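Local coordinates for acid phosphatase (Bacillus anthracis, PDB 2I33), which probably hydrolyses phosphate monoesters at acid pH as a magnesium-binding class C acid phosphatase of the HAD superfamily, at residues D92-N96 with K97-E101. Numbering follows the deposited sequence.
Sequences DDWIN and KAEAE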
loop_
_atom_site.group_PDB
_atom_site.type_symbol
_atom_site.label_atom_id
_atom_site.label_comp_id
_atom_site.label_asym_id
_atom_site.label_seq_id
_atom_site.Cartn_x
_atom_site.Cartn_y
_atom_site.Cartn_z
ATOM N N ASP A 92 17.914 15.748 -9.130
ATOM C CA ASP A 92 19.305 15.734 -8.675
ATOM C C ASP A 92 19.537 16.753 -7.573
ATOM O O ASP A 92 20.296 16.476 -6.621
ATOM C CB ASP A 92 20.252 15.990 -9.829
ATOM C CG ASP A 92 20.328 14.800 -10.779
ATOM O OD1 ASP A 92 19.684 13.765 -10.458
ATOM O OD2 ASP A 92 21.042 14.941 -11.812
ATOM N N ASP A 93 18.902 17.917 -7.693
ATOM C CA ASP A 93 18.971 18.940 -6.637
ATOM C C ASP A 93 18.486 18.344 -5.307
ATOM O O ASP A 93 19.133 18.483 -4.266
ATOM C CB ASP A 93 18.130 20.172 -6.991
ATOM C CG ASP A 93 18.759 21.057 -8.073
ATOM O OD1 ASP A 93 19.897 20.800 -8.537
ATOM O OD2 ASP A 93 18.116 22.077 -8.411
ATOM N N TRP A 94 17.351 17.674 -5.372
ATOM C CA TRP A 94 16.788 16.987 -4.214
ATOM C C TRP A 94 17.754 15.940 -3.649
ATOM O O TRP A 94 18.042 15.917 -2.438
ATOM C CB TRP A 94 15.483 16.328 -4.626
ATOM C CG TRP A 94 14.968 15.358 -3.630
ATOM C CD1 TRP A 94 14.878 14.018 -3.777
ATOM C CD2 TRP A 94 14.539 15.642 -2.295
ATOM N NE1 TRP A 94 14.380 13.431 -2.628
ATOM C CE2 TRP A 94 14.198 14.404 -1.689
ATOM C CE3 TRP A 94 14.438 16.799 -1.538
ATOM C CZ2 TRP A 94 13.706 14.325 -0.381
ATOM C CZ3 TRP A 94 13.970 16.705 -0.243
ATOM C CH2 TRP A 94 13.622 15.486 0.321
ATOM N N ILE A 95 18.252 15.063 -4.500
ATOM C CA ILE A 95 19.204 14.038 -4.028
ATOM C C ILE A 95 20.414 14.671 -3.346
ATOM O O ILE A 95 20.856 14.197 -2.284
ATOM C CB ILE A 95 19.645 13.163 -5.194
ATOM C CG1 ILE A 95 18.456 12.329 -5.685
ATOM C CG2 ILE A 95 20.850 12.288 -4.783
ATOM C CD1 ILE A 95 17.964 11.251 -4.769
ATOM N N ASN A 96 20.947 15.730 -3.930
ATOM C CA ASN A 96 22.104 16.385 -3.362
ATOM C C ASN A 96 21.876 16.989 -1.987
ATOM O O ASN A 96 22.821 17.119 -1.203
ATOM C CB ASN A 96 22.583 17.454 -4.317
ATOM C CG ASN A 96 23.307 16.868 -5.475
ATOM O OD1 ASN A 96 23.878 15.793 -5.354
ATOM N ND2 ASN A 96 23.346 17.586 -6.594
ATOM N N LYS A 97 20.648 17.395 -1.704
ATOM C CA LYS A 97 20.328 17.945 -0.390
ATOM C C LYS A 97 20.461 16.860 0.671
ATOM O O LYS A 97 20.733 17.166 1.844
ATOM C CB LYS A 97 18.917 18.514 -0.368
ATOM C CG LYS A 97 18.753 19.758 -1.232
ATOM C CD LYS A 97 17.540 20.547 -0.786
ATOM C CE LYS A 97 17.896 21.437 0.408
ATOM N NZ LYS A 97 16.734 21.479 1.321
ATOM N N ALA A 98 20.240 15.607 0.274
ATOM C CA ALA A 98 20.541 14.443 1.142
ATOM C C ALA A 98 19.784 14.556 2.462
ATOM O O ALA A 98 20.314 14.315 3.552
ATOM C CB ALA A 98 22.037 14.367 1.360
ATOM N N GLU A 99 18.522 14.910 2.336
ATOM C CA GLU A 99 17.673 15.165 3.485
ATOM C C GLU A 99 16.383 14.362 3.496
ATOM O O GLU A 99 15.487 14.690 4.270
ATOM C CB GLU A 99 17.365 16.661 3.573
ATOM C CG GLU A 99 16.511 17.173 2.439
ATOM C CD GLU A 99 16.198 18.655 2.548
ATOM O OE1 GLU A 99 17.039 19.400 3.099
ATOM O OE2 GLU A 99 15.095 19.072 2.110
ATOM N N ALA A 100 16.271 13.309 2.676
ATOM C CA ALA A 100 15.088 12.453 2.717
ATOM C C ALA A 100 15.044 11.812 4.107
ATOM O O ALA A 100 16.076 11.408 4.657
ATOM C CB ALA A 100 15.150 11.360 1.685
ATOM N N GLU A 101 13.854 11.755 4.667
ATOM C CA GLU A 101 13.637 11.046 5.911
ATOM C C GLU A 101 13.534 9.541 5.702
ATOM O O GLU A 101 13.078 9.068 4.664
ATOM C CB GLU A 101 12.323 11.510 6.519
ATOM C CG GLU A 101 12.307 12.935 6.938
ATOM C CD GLU A 101 11.031 13.246 7.699
ATOM O OE1 GLU A 101 9.945 13.175 7.079
ATOM O OE2 GLU A 101 11.124 13.525 8.919
HETATM O O HOH W 1 17.073 14.741 -0.227
#
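Lys97 N donates 3.2 Å to Asp93 O at the C-terminal end of helix 91-97 in this HAD-superfamily phosphatase, where a left-handed residue, Ala98, leads the chain to the short strand 101-102, which pairs antiparallel with 71-72. The Lys97 N hydrogen is shared, weakly, with Trp94 O, and a weak i to i+3 bond from Ala98 N to Ile95 O follows as the helix runs out. Ala98 adopts a left-handed helical conformation (phi 57°) that is strained for any residue with a CB, though the single methyl of alanine adds no further bulk. A water bridges the helix end and the loop, donating to Trp94 O at 2.7 Å and accepting from Glu99 N at 2.9 Å, and it also lies over the centre of one face of the Trp94 ring. Within the segment after the helix, Lys97 NZ forms a 2.8 Å salt bridge with Glu99 OE1, which it approaches from out of the carboxylate plane; the lysine's length and the bends at its chi3 and chi4 suit this reach. NZ also makes a weak hydrogen bond to Asp250 O of the second subunit.

A chi1 of 167° puts the indole CG of Trp94 anti to the backbone N and carries the six-membered ring to Glu99 and Ala100, while NE1 donates a hydrogen bond to Asn73 OD1 and Phe249 of the second subunit meets the ring. Glu99 OE2 comes within 3.5 Å of Trp94 CZ3, with CG beside it, the carboxylate and ring planes 85° apart. Ala100 is small enough for its CB to rest 3.9 Å from Trp94 CZ2.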